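Local coordinates for beta-d-glucoside glucohydrolase (Hypocrea jecorina, PDB 3ZZ1), which probably hydrolyses terminal, non-reducing beta-D-glucosyl residues with release of beta-D-glucose, acting as a secreted family 3 glycoside hydrolase in cellulose degradation, at residues Thr73-Gly78 against Arg91-Phe96; Gly98-Ala103 against Asn314-His319; Asn318-Val323 against Ser507-Asn512; Gly359-Asn364 against Val387-Phe392. One frame throughout, in Å; residues are numbered along the deposited sequence.

From the N terminus, contact 1 closes a short loop of 12 residues, folding 73-78 onto helix 87-103. Contact 2 leaves the end of that helix and closes a far longer loop of 210 residues at 314-319, in the connection before helix 320-329. Contact 3 starts where contact 2 finishes, sharing N318 and H319, and spans 183 residues to 507-512. Contact 4 lies wholly within that span, joining two parts of the connection between strand 348-352 and helix 395-404. No two loops cross. The N-terminal and C-terminal domains meet around A74, which touches partners in contacts 3 and 4, and Y391 ties contact 4 to contact 3.

Contact 1. Residues Thr73-Gly78 against Arg91-Phe96; sequences TAFTPG and RERGQF
R93 reaches from helix 87-103 to T76, in the loop that leads into helix 78-83; both belong to the family 3 N-terminal domain, a member of the TIM-barrel clan. The guanidinium grips a single backbone oxygen side-on: NE lies 2.9 Å from T76 O and NH2 lies 2.8 Å from the same T76 O. Each N-H bends to the shared acceptor at 144°, as expected when two donors converge on one atom, and the oxygen sits within 6° of the guanidinium plane. CG anti to the backbone N (chi1 -175°) and an extended chain from there carry NE to the loop. G78 CA covers one guanidinium face, offset toward its rim, at the start of the helix whose N-cap position P77 holds. T76 OG1 stands 3.7 Å from R93 NE, near the grip without joining it.

The second part of the first shell is apolar: the F75 ring meets F96 CB. The two side chains cross at about a right angle, and F75 CE2 comes 3.5 Å from F96 CB, so the touch is made at the root of F96 and not between ring centres.

Further out, F75 has backbone bonding to L64, while P63 O gives R93 NH2 a weak additional partner. The F96 ring continues outward to meet the ring of H319. Within the helix, E92 CG lies over one face of the F96 ring, 3.6 Å above its plane. On the loop side, T73 CG2 sits 3.8 Å above the centre of the F75 ring.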
loop_
_atom_site.group_PDB
_atom_site.type_symbol
_atom_site.label_atom_id
_atom_site.label_comp_id
_atom_site.label_asym_id
_atom_site.label_seq_id
_atom_site.Cartn_x
_atom_site.Cartn_y
_atom_site.Cartn_z
ATOM N N THR A 73 15.439 3.625 9.299
ATOM C CA THR A 73 15.266 3.956 7.897
ATOM C C THR A 73 13.831 4.416 7.645
ATOM O O THR A 73 12.883 3.866 8.206
ATOM C CB THR A 73 15.609 2.737 6.998
ATOM O OG1 THR A 73 16.977 2.356 7.204
ATOM C CG2 THR A 73 15.384 3.039 5.519
ATOM N N ALA A 74 13.693 5.446 6.817
ATOM C CA ALA A 74 12.410 5.842 6.264
ATOM C C ALA A 74 12.238 5.147 4.916
ATOM O O ALA A 74 12.773 5.597 3.898
ATOM C CB ALA A 74 12.342 7.349 6.101
ATOM N N PHE A 75 11.508 4.035 4.913
ATOM C CA PHE A 75 11.270 3.303 3.677
ATOM C C PHE A 75 10.263 4.047 2.811
ATOM O O PHE A 75 9.545 4.928 3.294
ATOM C CB PHE A 75 10.815 1.868 3.965
ATOM C CG PHE A 75 11.880 1.014 4.605
ATOM C CD1 PHE A 75 12.024 0.979 5.992
ATOM C CD2 PHE A 75 12.743 0.252 3.820
ATOM C CE1 PHE A 75 13.003 0.196 6.591
ATOM C CE2 PHE A 75 13.729 -0.540 4.407
ATOM C CZ PHE A 75 13.863 -0.566 5.796
ATOM N N THR A 76 10.237 3.720 1.523
ATOM C CA THR A 76 9.255 4.298 0.621
ATOM C C THR A 76 7.869 3.869 1.085
ATOM O O THR A 76 7.723 2.781 1.648
ATOM C CB THR A 76 9.461 3.825 -0.834
ATOM O OG1 THR A 76 9.269 2.406 -0.913
ATOM C CG2 THR A 76 10.862 4.184 -1.331
ATOM N N PRO A 77 6.852 4.729 0.874
ATOM C CA PRO A 77 5.464 4.309 1.046
ATOM C C PRO A 77 5.145 3.064 0.222
ATOM O O PRO A 77 5.797 2.806 -0.798
ATOM C CB PRO A 77 4.685 5.496 0.495
ATOM C CG PRO A 77 5.541 6.664 0.827
ATOM C CD PRO A 77 6.956 6.189 0.673
ATOM N N GLY A 78 4.147 2.310 0.663
ATOM C CA GLY A 78 3.683 1.129 -0.061
ATOM C C GLY A 78 3.353 1.374 -1.527
ATOM O O GLY A 78 3.579 0.502 -2.369
ATOM N N ARG A 91 9.093 -7.820 -1.158
ATOM C CA ARG A 91 9.421 -8.728 -0.049
ATOM C C ARG A 91 10.606 -8.202 0.767
ATOM O O ARG A 91 10.575 -8.223 2.005
ATOM C CB ARG A 91 9.714 -10.150 -0.536
ATOM C CG ARG A 91 9.663 -11.179 0.594
ATOM C CD ARG A 91 10.500 -12.422 0.333
ATOM N NE ARG A 91 10.501 -13.283 1.522
ATOM C CZ ARG A 91 11.432 -13.272 2.479
ATOM N NH1 ARG A 91 12.482 -12.455 2.404
ATOM N NH2 ARG A 91 11.317 -14.090 3.516
ATOM N N GLU A 92 11.638 -7.731 0.069
ATOM C CA GLU A 92 12.835 -7.196 0.718
ATOM C C GLU A 92 12.508 -6.016 1.633
ATOM O O GLU A 92 13.022 -5.933 2.757
ATOM C CB GLU A 92 13.895 -6.799 -0.323
ATOM C CG GLU A 92 15.100 -6.091 0.266
ATOM C CD GLU A 92 16.133 -5.739 -0.783
ATOM O OE1 GLU A 92 16.942 -6.620 -1.131
ATOM O OE2 GLU A 92 16.118 -4.592 -1.275
ATOM N N ARG A 93 11.659 -5.113 1.144
ATOM C CA ARG A 93 11.164 -3.987 1.937
ATOM C C ARG A 93 10.568 -4.481 3.260
ATOM O O ARG A 93 10.864 -3.937 4.325
ATOM C CB ARG A 93 10.134 -3.183 1.135
ATOM C CG ARG A 93 9.630 -1.904 1.806
ATOM C CD ARG A 93 8.699 -1.127 0.863
ATOM N NE ARG A 93 7.914 -0.076 1.529
ATOM C CZ ARG A 93 6.802 -0.289 2.236
ATOM N NH1 ARG A 93 6.336 -1.522 2.407
ATOM N NH2 ARG A 93 6.161 0.730 2.793
ATOM N N GLY A 94 9.747 -5.523 3.182
ATOM C CA GLY A 94 9.170 -6.152 4.373
ATOM C C GLY A 94 10.223 -6.721 5.309
ATOM O O GLY A 94 10.170 -6.492 6.519
ATOM N N GLN A 95 11.183 -7.457 4.747
ATOM C CA GLN A 95 12.287 -8.036 5.518
ATOM C C GLN A 95 13.104 -6.967 6.242
ATOM O O GLN A 95 13.424 -7.106 7.429
ATOM C CB GLN A 95 13.205 -8.873 4.614
ATOM C CG GLN A 95 14.395 -9.518 5.354
ATOM C CD GLN A 95 15.444 -10.099 4.415
ATOM O OE1 GLN A 95 16.628 -9.762 4.502
ATOM N NE2 GLN A 95 15.011 -10.969 3.508
ATOM N N PHE A 96 13.428 -5.904 5.517
ATOM C CA PHE A 96 14.249 -4.822 6.045
ATOM C C PHE A 96 13.501 -4.064 7.147
ATOM O O PHE A 96 14.084 -3.747 8.184
ATOM C CB PHE A 96 14.696 -3.893 4.909
ATOM C CG PHE A 96 15.819 -4.448 4.054
ATOM C CD1 PHE A 96 16.229 -5.778 4.160
ATOM C CD2 PHE A 96 16.455 -3.633 3.124
ATOM C CE1 PHE A 96 17.266 -6.281 3.366
ATOM C CE2 PHE A 96 17.496 -4.123 2.322
ATOM C CZ PHE A 96 17.904 -5.449 2.448
#

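Contact 2. Residues Gly98-Ala103 against Asn314-His319; sequences GEEVKA and NVQGNH
H319 is held by two successive glutamates, E99 and E100, where the C-terminal end of helix 87-103 meets the connection into helix 320-329; a type II' beta turn from Q316 to H319 presents the imidazole. This is the tight part of the contact. H319 ND1 donates to E100 OE2 at 2.8 Å with a nearly straight N-H...O angle of 167°. H319 NE2 donates to E99 OE1; the modelled 2.5 Å between these two atoms is unusually short, so its exact length is doubtful. CG of H319, anti to the carbonyl carbon (chi1 -66°), carries the ring to the two carboxylates, and both oxygens lie at its edge near the ring plane, which fixes its rotation.

The glutamates differ in approach. E100 offers the anti lone pair of OE2, whereas E99 OE1 is met on its anti side but 34° out of the carboxylate plane. E100 OE2 also bonds to the hydroxyl of T73, so the more buried carboxylate is fixed from two residues.

Beside this polar grip, V315 packs closely on the helix. Its CG2 rests 3.6 Å from E100 CB, and V315 CG1 presses to a tight 3.5 Å from A103 CB.

The solvent side is looser: N314, G317 and N318 are exposed and make no contact with the helix. Here the loop keeps its shape through internal bonds. H319 N bonds to Q316 O at 3.0 Å across the turn, where G317 takes a positive phi, and in an Asx turn N314 OD1 accepts from Q316 N at 3.2 Å.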
loop_
_atom_site.group_PDB
_atom_site.type_symbol
_atom_site.label_atom_id
_atom_site.label_comp_id
_atom_site.label_asym_id
_atom_site.label_seq_id
_atom_site.Cartn_x
_atom_site.Cartn_y
_atom_site.Cartn_z
ATOM N N GLY A 98 11.114 -5.432 8.953
ATOM C CA GLY A 98 11.128 -6.433 10.019
ATOM C C GLY A 98 12.401 -6.379 10.843
ATOM O O GLY A 98 12.349 -6.366 12.079
ATOM N N GLU A 99 13.542 -6.337 10.155
ATOM C CA GLU A 99 14.856 -6.273 10.810
ATOM C C GLU A 99 14.987 -5.077 11.750
ATOM O O GLU A 99 15.463 -5.220 12.881
ATOM C CB GLU A 99 15.984 -6.260 9.775
ATOM C CG GLU A 99 16.297 -7.635 9.204
ATOM C CD GLU A 99 17.305 -7.603 8.067
ATOM O OE1 GLU A 99 18.047 -6.607 7.937
ATOM O OE2 GLU A 99 17.361 -8.587 7.301
ATOM N N GLU A 100 14.547 -3.911 11.280
ATOM C CA GLU A 100 14.633 -2.672 12.058
ATOM C C GLU A 100 13.676 -2.668 13.244
ATOM O O GLU A 100 14.024 -2.189 14.322
ATOM C CB GLU A 100 14.395 -1.450 11.166
ATOM C CG GLU A 100 15.393 -1.364 10.021
ATOM C CD GLU A 100 15.642 0.043 9.514
ATOM O OE1 GLU A 100 14.978 0.985 9.985
ATOM O OE2 GLU A 100 16.520 0.201 8.632
ATOM N N VAL A 101 12.479 -3.214 13.037
ATOM C CA VAL A 101 11.468 -3.312 14.091
ATOM C C VAL A 101 11.951 -4.194 15.248
ATOM O O VAL A 101 11.889 -3.775 16.409
ATOM C CB VAL A 101 10.107 -3.806 13.535
ATOM C CG1 VAL A 101 9.104 -4.013 14.651
ATOM C CG2 VAL A 101 9.559 -2.809 12.514
ATOM N N LYS A 102 12.449 -5.391 14.927
ATOM C CA LYS A 102 12.981 -6.307 15.936
ATOM C C LYS A 102 14.194 -5.695 16.627
ATOM O O LYS A 102 14.307 -5.734 17.858
ATOM C CB LYS A 102 13.342 -7.657 15.305
ATOM C CG LYS A 102 13.786 -8.725 16.298
ATOM C CD LYS A 102 13.671 -10.112 15.690
ATOM C CE LYS A 102 14.280 -11.171 16.597
ATOM N NZ LYS A 102 15.766 -11.167 16.532
ATOM N N ALA A 103 15.094 -5.119 15.826
ATOM C CA ALA A 103 16.304 -4.500 16.352
ATOM C C ALA A 103 15.988 -3.358 17.318
ATOM O O ALA A 103 16.799 -3.032 18.190
ATOM C CB ALA A 103 17.203 -4.025 15.218
ATOM N N ASN A 314 20.560 2.902 16.292
ATOM C CA ASN A 314 20.783 2.971 14.853
ATOM C C ASN A 314 20.684 1.572 14.268
ATOM O O ASN A 314 21.615 0.765 14.377
ATOM C CB ASN A 314 22.141 3.602 14.527
ATOM C CG ASN A 314 22.319 3.894 13.036
ATOM O OD1 ASN A 314 21.691 3.268 12.173
ATOM N ND2 ASN A 314 23.193 4.848 12.730
ATOM N N VAL A 315 19.542 1.298 13.649
ATOM C CA VAL A 315 19.228 -0.031 13.127
ATOM C C VAL A 315 19.201 -0.069 11.591
ATOM O O VAL A 315 18.716 -1.032 10.993
ATOM C CB VAL A 315 17.880 -0.537 13.703
ATOM C CG1 VAL A 315 17.951 -0.624 15.233
ATOM C CG2 VAL A 315 16.713 0.375 13.267
ATOM N N GLN A 316 19.737 0.976 10.961
ATOM C CA GLN A 316 19.646 1.150 9.508
ATOM C C GLN A 316 20.432 0.116 8.707
ATOM O O GLN A 316 19.934 -0.395 7.700
ATOM C CB GLN A 316 20.086 2.559 9.093
ATOM C CG GLN A 316 19.159 3.678 9.556
ATOM C CD GLN A 316 19.767 5.048 9.354
ATOM O OE1 GLN A 316 19.903 5.525 8.226
ATOM N NE2 GLN A 316 20.135 5.695 10.454
ATOM N N GLY A 317 21.650 -0.190 9.152
ATOM C CA GLY A 317 22.571 -1.005 8.361
ATOM C C GLY A 317 22.697 -0.450 6.949
ATOM O O GLY A 317 22.879 0.756 6.764
ATOM N N ASN A 318 22.589 -1.330 5.956
ATOM C CA ASN A 318 22.625 -0.946 4.549
ATOM C C ASN A 318 21.234 -1.028 3.897
ATOM O O ASN A 318 21.121 -1.179 2.673
ATOM C CB ASN A 318 23.630 -1.833 3.804
ATOM C CG ASN A 318 24.239 -1.148 2.593
ATOM O OD1 ASN A 318 25.064 -1.730 1.893
ATOM N ND2 ASN A 318 23.835 0.090 2.341
ATOM N N HIS A 319 20.184 -0.943 4.717
ATOM C CA HIS A 319 18.800 -1.034 4.228
ATOM C C HIS A 319 18.417 0.048 3.207
ATOM O O HIS A 319 17.444 -0.117 2.473
ATOM C CB HIS A 319 17.791 -1.021 5.387
ATOM C CG HIS A 319 17.870 -2.219 6.285
ATOM N ND1 HIS A 319 17.556 -2.162 7.624
ATOM C CD2 HIS A 319 18.243 -3.497 6.040
ATOM C CE1 HIS A 319 17.717 -3.357 8.163
ATOM N NE2 HIS A 319 18.136 -4.184 7.223
#

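Contact 3. Residues Asn318-Val323 against Ser507-Asn512; sequences NHKTNV and SQESGN
V323 and E509 bring their CA atoms to 6.3 Å, where the first turn of helix 320-329 faces the bend that precedes helix 510-518. V323 carries the apolar part. Its CG1, anti to the backbone N at chi1 -176°, packs against three consecutive residues: it lies 4.0 Å from Q508 CG, 4.0 Å from E509 CG and 4.1 Å from S507 CB. The Q508 and E509 chains both cross V323 at about a right angle, and their nearest atoms are the two CG carbons, so the methyl meets aliphatic parts.

The polar ends have partners of their own. S507 OG and Q508 OE1 hydrogen-bond to the backbone O and N of A74, from the N-terminal domain, and E509 OE2 bonds to Y391 OH. The bend therefore lies at the junction of the N-terminal domain with the family 3 C-terminal domain, whose mixed sheet includes strand 497-502, the strand before this bend. E509 occupies the N-cap position of helix 510-518, and its OE1 takes N512 ND2 at 2.9 Å with a nearly straight N-H...O angle of 166°, which steadies the carboxylate.

K320 borders the contact on its more open side. Its CD approaches E509 OE2 to 3.9 Å, but the chain bends away beyond that, leaving K320 NZ 5.9 Å from E509 OE2: the opposite charges may attract, yet they form no salt bridge.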
loop_
_atom_site.group_PDB
_atom_site.type_symbol
_atom_site.label_atom_id
_atom_site.label_comp_id
_atom_site.label_asym_id
_atom_site.label_seq_id
_atom_site.Cartn_x
_atom_site.Cartn_y
_atom_site.Cartn_z
ATOM N N ASN A 318 22.589 -1.330 5.956
ATOM C CA ASN A 318 22.625 -0.946 4.549
ATOM C C ASN A 318 21.234 -1.028 3.897
ATOM O O ASN A 318 21.121 -1.179 2.673
ATOM C CB ASN A 318 23.630 -1.833 3.804
ATOM C CG ASN A 318 24.239 -1.148 2.593
ATOM O OD1 ASN A 318 25.064 -1.730 1.893
ATOM N ND2 ASN A 318 23.835 0.090 2.341
ATOM N N HIS A 319 20.184 -0.943 4.717
ATOM C CA HIS A 319 18.800 -1.034 4.228
ATOM C C HIS A 319 18.417 0.048 3.207
ATOM O O HIS A 319 17.444 -0.117 2.473
ATOM C CB HIS A 319 17.791 -1.021 5.387
ATOM C CG HIS A 319 17.870 -2.219 6.285
ATOM N ND1 HIS A 319 17.556 -2.162 7.624
ATOM C CD2 HIS A 319 18.243 -3.497 6.040
ATOM C CE1 HIS A 319 17.717 -3.357 8.163
ATOM N NE2 HIS A 319 18.136 -4.184 7.223
ATOM N N LYS A 320 19.170 1.149 3.169
ATOM C CA LYS A 320 18.944 2.210 2.175
ATOM C C LYS A 320 18.959 1.707 0.723
ATOM O O LYS A 320 18.382 2.342 -0.158
ATOM C CB LYS A 320 19.931 3.376 2.350
ATOM C CG LYS A 320 21.395 3.061 2.025
ATOM C CD LYS A 320 22.240 4.329 1.843
ATOM C CE LYS A 320 22.448 5.112 3.146
ATOM N NZ LYS A 320 23.089 4.302 4.222
ATOM N N THR A 321 19.613 0.570 0.486
ATOM C CA THR A 321 19.653 -0.041 -0.845
ATOM C C THR A 321 18.245 -0.370 -1.331
ATOM O O THR A 321 17.954 -0.251 -2.517
ATOM C CB THR A 321 20.497 -1.330 -0.872
ATOM O OG1 THR A 321 19.962 -2.271 0.066
ATOM C CG2 THR A 321 21.966 -1.038 -0.544
ATOM N N ASN A 322 17.373 -0.777 -0.408
ATOM C CA ASN A 322 15.989 -1.060 -0.751
ATOM C C ASN A 322 15.238 0.217 -1.102
ATOM O O ASN A 322 14.499 0.246 -2.085
ATOM C CB ASN A 322 15.267 -1.799 0.380
ATOM C CG ASN A 322 13.797 -2.061 0.063
ATOM O OD1 ASN A 322 12.918 -1.322 0.505
ATOM N ND2 ASN A 322 13.527 -3.107 -0.717
ATOM N N VAL A 323 15.435 1.262 -0.293
ATOM C CA VAL A 323 14.767 2.545 -0.513
ATOM C C VAL A 323 15.222 3.141 -1.847
ATOM O O VAL A 323 14.397 3.560 -2.660
ATOM C CB VAL A 323 15.008 3.538 0.653
ATOM C CG1 VAL A 323 14.213 4.822 0.440
ATOM C CG2 VAL A 323 14.620 2.904 1.977
ATOM N N SER A 507 10.763 8.794 -0.506
ATOM C CA SER A 507 11.375 8.918 0.821
ATOM C C SER A 507 12.800 9.506 0.742
ATOM O O SER A 507 13.081 10.349 -0.120
ATOM C CB SER A 507 11.351 7.579 1.563
ATOM O OG SER A 507 11.769 7.744 2.899
ATOM N N GLN A 508 13.686 9.039 1.621
ATOM C CA GLN A 508 15.021 9.624 1.823
ATOM C C GLN A 508 15.963 9.581 0.614
ATOM O O GLN A 508 16.936 10.337 0.561
ATOM C CB GLN A 508 15.701 8.969 3.034
ATOM C CG GLN A 508 16.010 7.487 2.849
ATOM C CD GLN A 508 16.232 6.754 4.157
ATOM O OE1 GLN A 508 15.480 6.926 5.120
ATOM N NE2 GLN A 508 17.251 5.908 4.190
ATOM N N GLU A 509 15.681 8.702 -0.345
ATOM C CA GLU A 509 16.560 8.522 -1.507
ATOM C C GLU A 509 16.080 9.273 -2.752
ATOM O O GLU A 509 16.534 8.997 -3.863
ATOM C CB GLU A 509 16.756 7.029 -1.814
ATOM C CG GLU A 509 17.715 6.315 -0.865
ATOM C CD GLU A 509 19.166 6.775 -1.001
ATOM O OE1 GLU A 509 19.624 7.039 -2.130
ATOM O OE2 GLU A 509 19.856 6.866 0.032
ATOM N N SER A 510 15.176 10.229 -2.554
ATOM C CA SER A 510 14.593 11.013 -3.649
ATOM C C SER A 510 15.574 11.371 -4.775
ATOM O O SER A 510 15.393 10.949 -5.925
ATOM C CB SER A 510 13.949 12.291 -3.103
ATOM O OG SER A 510 13.402 13.062 -4.159
ATOM N N GLY A 511 16.596 12.153 -4.436
ATOM C CA GLY A 511 17.522 12.706 -5.428
ATOM C C GLY A 511 18.354 11.682 -6.180
ATOM O O GLY A 511 18.502 11.775 -7.398
ATOM N N ASN A 512 18.900 10.706 -5.455
ATOM C CA ASN A 512 19.710 9.654 -6.063
ATOM C C ASN A 512 18.905 8.837 -7.059
ATOM O O ASN A 512 19.357 8.594 -8.179
ATOM C CB ASN A 512 20.311 8.736 -4.997
ATOM C CG ASN A 512 21.405 9.408 -4.183
ATOM O OD1 ASN A 512 22.073 10.328 -4.654
ATOM N ND2 ASN A 512 21.602 8.932 -2.954
#

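Contact 4. Residues Gly359-Asn364 against Val387-Phe392; sequences GNHARN and VNYPYF
N364 has a left-handed backbone (phi 59°, psi 49°) and a CG anti to its own carbonyl carbon, and together these turn its side-chain amide onto the backbone of Y389. The amide meets both backbone polar groups of Y389, its N-H and its C=O: N364 OD1 accepts from Y389 N at 2.9 Å, and N364 ND2 donates to Y389 O at 2.8 Å. OD1 has a second partner in K371 NZ, which may further polarise the amide.

H361, its CG anti to the backbone N, swings its ring toward the outer end of Y389. The pair is an offset edge-to-face arrangement, with the edge of Y389 directed at the face of H361, centroids 5.5 Å apart and planes at 63°. Both imidazole nitrogens have weak bonds to backbone oxygens, of A377 and M380.

Between these two grips A362 makes a CH-pi contact: its CB sits over one face of F392, 3.9 Å from the ring centroid. F392 in turn sets the CD2 edge of its ring over the face of Y389, with F392 CD2 3.5 Å above the centre of the Y389 ring.

Both segments lie in the first connection of a beta-alpha-beta crossover, between strand 348-352 and helix 395-404, which leads on to the adjacent parallel strand 409-413 at the edge of the mixed sheet; the Y389 side of the contact rests against S507, just ahead of helix 510-518.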
loop_
_atom_site.group_PDB
_atom_site.type_symbol
_atom_site.label_atom_id
_atom_site.label_comp_id
_atom_site.label_asym_id
_atom_site.label_seq_id
_atom_site.Cartn_x
_atom_site.Cartn_y
_atom_site.Cartn_z
ATOM N N GLY A 359 13.510 21.093 2.578
ATOM C CA GLY A 359 12.605 21.968 3.310
ATOM C C GLY A 359 12.260 21.375 4.664
ATOM O O GLY A 359 12.944 20.467 5.140
ATOM N N ASN A 360 11.191 21.880 5.276
ATOM C CA ASN A 360 10.772 21.438 6.608
ATOM C C ASN A 360 10.275 19.991 6.640
ATOM O O ASN A 360 10.309 19.341 7.683
ATOM C CB ASN A 360 9.710 22.381 7.183
ATOM C CG ASN A 360 10.292 23.704 7.669
ATOM O OD1 ASN A 360 11.452 23.787 8.081
ATOM N ND2 ASN A 360 9.474 24.745 7.634
ATOM N N HIS A 361 9.823 19.496 5.490
ATOM C CA HIS A 361 9.403 18.104 5.347
ATOM C C HIS A 361 10.585 17.142 5.504
ATOM O O HIS A 361 10.528 16.195 6.293
ATOM C CB HIS A 361 8.719 17.892 3.994
ATOM C CG HIS A 361 8.251 16.490 3.772
ATOM N ND1 HIS A 361 8.986 15.565 3.063
ATOM C CD2 HIS A 361 7.134 15.850 4.185
ATOM C CE1 HIS A 361 8.337 14.416 3.046
ATOM N NE2 HIS A 361 7.210 14.562 3.717
ATOM N N ALA A 362 11.658 17.408 4.760
ATOM C CA ALA A 362 12.866 16.586 4.797
ATOM C C ALA A 362 13.624 16.690 6.125
ATOM O O ALA A 362 14.289 15.734 6.536
ATOM C CB ALA A 362 13.779 16.959 3.639
ATOM N N ARG A 363 13.500 17.840 6.791
ATOM C CA ARG A 363 14.285 18.168 7.993
ATOM C C ARG A 363 13.767 17.615 9.334
ATOM O O ARG A 363 14.462 17.727 10.355
ATOM C CB ARG A 363 14.489 19.688 8.101
ATOM C CG ARG A 363 15.495 20.255 7.103
ATOM C CD ARG A 363 15.848 21.717 7.391
ATOM N NE ARG A 363 14.753 22.637 7.081
ATOM C CZ ARG A 363 14.771 23.550 6.110
ATOM N NH1 ARG A 363 15.836 23.696 5.332
ATOM N NH2 ARG A 363 13.708 24.329 5.918
ATOM N N ASN A 364 12.576 17.013 9.340
ATOM C CA ASN A 364 11.900 16.631 10.597
ATOM C C ASN A 364 11.648 17.860 11.486
ATOM O O ASN A 364 11.978 17.871 12.679
ATOM C CB ASN A 364 12.684 15.554 11.375
ATOM C CG ASN A 364 13.075 14.357 10.511
ATOM O OD1 ASN A 364 12.347 13.964 9.598
ATOM N ND2 ASN A 364 14.233 13.771 10.808
ATOM N N VAL A 387 7.268 8.782 9.085
ATOM C CA VAL A 387 8.370 8.626 10.050
ATOM C C VAL A 387 9.420 9.736 9.896
ATOM O O VAL A 387 9.371 10.518 8.947
ATOM C CB VAL A 387 9.091 7.245 9.924
ATOM C CG1 VAL A 387 8.146 6.078 10.214
ATOM C CG2 VAL A 387 9.738 7.092 8.555
ATOM N N ASN A 388 10.369 9.783 10.831
ATOM C CA ASN A 388 11.517 10.681 10.753
ATOM C C ASN A 388 12.520 10.231 9.692
ATOM O O ASN A 388 12.779 9.031 9.540
ATOM C CB ASN A 388 12.246 10.726 12.098
ATOM C CG ASN A 388 11.430 11.377 13.198
ATOM O OD1 ASN A 388 11.289 10.815 14.285
ATOM N ND2 ASN A 388 10.909 12.571 12.935
ATOM N N TYR A 389 13.083 11.200 8.972
ATOM C CA TYR A 389 14.167 10.942 8.034
ATOM C C TYR A 389 15.511 10.934 8.753
ATOM O O TYR A 389 15.834 11.876 9.473
ATOM C CB TYR A 389 14.199 12.005 6.932
ATOM C CG TYR A 389 13.031 11.948 5.980
ATOM C CD1 TYR A 389 12.809 10.822 5.178
ATOM C CD2 TYR A 389 12.156 13.024 5.864
ATOM C CE1 TYR A 389 11.731 10.765 4.302
ATOM C CE2 TYR A 389 11.086 12.982 4.986
ATOM C CZ TYR A 389 10.876 11.852 4.210
ATOM O OH TYR A 389 9.813 11.819 3.341
ATOM N N PRO A 390 16.303 9.869 8.565
ATOM C CA PRO A 390 17.658 9.883 9.115
ATOM C C PRO A 390 18.557 10.805 8.282
ATOM O O PRO A 390 19.558 11.322 8.776
ATOM C CB PRO A 390 18.100 8.425 8.989
ATOM C CG PRO A 390 17.297 7.879 7.851
ATOM C CD PRO A 390 15.974 8.587 7.913
ATOM N N TYR A 391 18.175 10.982 7.023
ATOM C CA TYR A 391 18.798 11.918 6.089
ATOM C C TYR A 391 17.801 12.076 4.946
ATOM O O TYR A 391 16.783 11.370 4.906
ATOM C CB TYR A 391 20.141 11.378 5.571
ATOM C CG TYR A 391 20.015 10.109 4.756
ATOM C CD1 TYR A 391 20.017 8.859 5.375
ATOM C CD2 TYR A 391 19.886 10.160 3.366
ATOM C CE1 TYR A 391 19.893 7.688 4.633
ATOM C CE2 TYR A 391 19.759 9.006 2.616
ATOM C CZ TYR A 391 19.764 7.770 3.256
ATOM O OH TYR A 391 19.635 6.618 2.516
ATOM N N PHE A 392 18.081 12.991 4.024
ATOM C CA PHE A 392 17.244 13.169 2.849
ATOM C C PHE A 392 18.074 13.732 1.705
ATOM O O PHE A 392 18.678 14.798 1.836
ATOM C CB PHE A 392 16.058 14.094 3.148
ATOM C CG PHE A 392 14.945 14.014 2.127
ATOM C CD1 PHE A 392 15.087 14.598 0.862
ATOM C CD2 PHE A 392 13.750 13.366 2.432
ATOM C CE1 PHE A 392 14.069 14.523 -0.079
ATOM C CE2 PHE A 392 12.715 13.287 1.495
ATOM C CZ PHE A 392 12.872 13.871 0.237
#